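Multiple PDZ domain protein (Mus musculus, PDB 4XH7) is a multi-PDZ scaffold protein, whose fourth PDZ domain probably binds the C-terminal tails of partner proteins in signalling. Local coordinates at residues A[75-78]-A[84-87]. Sequence-based numbering, arbitrary orientation.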
loop_
_atom_site.group_PDB
_atom_site.type_symbol
_atom_site.label_atom_id
_atom_site.label_comp_id
_atom_site.label_asym_id
_atom_site.label_seq_id
_atom_site.Cartn_x
_atom_site.Cartn_y
_atom_site.Cartn_z
ATOM N N GLU A 75 3.551 6.481 0.161
ATOM C CA GLU A 75 2.357 6.786 0.935
ATOM C C GLU A 75 1.337 5.675 0.783
ATOM O O GLU A 75 1.044 5.247 -0.326
ATOM C CB GLU A 75 1.754 8.116 0.489
ATOM C CG GLU A 75 0.500 8.428 1.310
ATOM C CD GLU A 75 -0.048 9.828 1.123
ATOM O OE1 GLU A 75 -1.033 10.141 1.845
ATOM O OE2 GLU A 75 0.436 10.613 0.252
ATOM N N LEU A 76 0.733 5.244 1.896
ATOM C CA LEU A 76 -0.293 4.197 1.858
ATOM C C LEU A 76 -1.639 4.762 1.415
ATOM O O LEU A 76 -2.091 5.739 1.988
ATOM C CB LEU A 76 -0.469 3.580 3.236
ATOM C CG LEU A 76 0.787 2.921 3.789
ATOM C CD1 LEU A 76 0.421 2.392 5.183
ATOM C CD2 LEU A 76 1.227 1.781 2.934
ATOM N N LEU A 77 -2.275 4.141 0.418
ATOM C CA LEU A 77 -3.586 4.619 -0.058
ATOM C C LEU A 77 -4.771 3.688 0.213
ATOM O O LEU A 77 -5.838 4.152 0.628
ATOM C CB LEU A 77 -3.548 4.917 -1.564
ATOM C CG LEU A 77 -2.509 5.966 -1.959
ATOM C CD1 LEU A 77 -2.468 6.060 -3.482
ATOM C CD2 LEU A 77 -2.795 7.325 -1.301
ATOM N N GLU A 78 -4.588 2.390 -0.010
ATOM C CA GLU A 78 -5.680 1.429 0.026
ATOM C C GLU A 78 -5.108 0.032 0.294
ATOM O O GLU A 78 -4.001 -0.302 -0.173
ATOM C CB GLU A 78 -6.443 1.445 -1.299
ATOM C CG GLU A 78 -7.624 0.499 -1.343
ATOM C CD GLU A 78 -8.269 0.446 -2.731
ATOM O OE1 GLU A 78 -8.266 -0.650 -3.331
ATOM O OE2 GLU A 78 -8.805 1.482 -3.176
ATOM N N LEU A 84 -7.239 3.998 3.004
ATOM C CA LEU A 84 -6.393 4.462 4.079
ATOM C C LEU A 84 -6.118 5.960 4.004
ATOM O O LEU A 84 -5.782 6.580 5.019
ATOM C CB LEU A 84 -5.054 3.693 4.074
ATOM C CG LEU A 84 -5.145 2.178 4.219
ATOM C CD1 LEU A 84 -3.749 1.560 3.971
ATOM C CD2 LEU A 84 -5.662 1.825 5.586
ATOM N N LEU A 85 -6.203 6.559 2.808
ATOM C CA LEU A 85 -5.889 7.975 2.672
ATOM C C LEU A 85 -6.807 8.863 3.501
ATOM O O LEU A 85 -8.022 8.775 3.414
ATOM C CB LEU A 85 -5.956 8.390 1.195
ATOM C CG LEU A 85 -5.680 9.876 0.938
ATOM C CD1 LEU A 85 -4.248 10.236 1.385
ATOM C CD2 LEU A 85 -5.863 10.158 -0.532
ATOM N N GLY A 86 -6.213 9.695 4.346
ATOM C CA GLY A 86 -6.992 10.656 5.106
ATOM C C GLY A 86 -7.645 10.089 6.354
ATOM O O GLY A 86 -8.363 10.827 7.044
ATOM N N GLU A 87 -7.395 8.811 6.653
ATOM C CA GLU A 87 -7.930 8.188 7.850
ATOM C C GLU A 87 -7.071 8.524 9.072
ATOM O O GLU A 87 -5.934 8.984 8.947
ATOM C CB GLU A 87 -8.032 6.651 7.670
ATOM C CG GLU A 87 -8.849 6.160 6.426
ATOM C CD GLU A 87 -10.361 6.463 6.470
ATOM O OE1 GLU A 87 -11.039 6.319 5.419
ATOM O OE2 GLU A 87 -10.882 6.817 7.543
#
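One face of the Leu77 carbonyl plane receives both backbone N-H groups of Leu84 and Leu85. Leu84 N stands above the plane, 2.8 Å from Leu77 O, with a nearly straight bond (162°), while Leu85 N, tilted from the plane, makes a longer and more bent one at 3.3 Å to Leu77 O. On the same face, Leu84 CB sits over the carbonyl oxygen, 3.6 Å from Leu77 O. Its CD1 then reaches Leu76 CB at 3.9 Å. Leu85 holds CG opposite its own N (chi1 178°), which brings CD1 within 3.2 Å of Glu75 OE1, obliquely to the carboxylate plane, while OE1 itself is hydrogen-bonded to His52. Leu77 CD2 runs alongside Leu85 CB, and Trp18 of helix 5-22 touches both leucines. After the short strand 82-83, a type II turn from Leu84 to Glu87 leads into helix 89-97, which in PDZ domains flanks the peptide groove. Two donors on one buried carbonyl, backed by leucine packing, thus fix the start of this turn against strand 75-79.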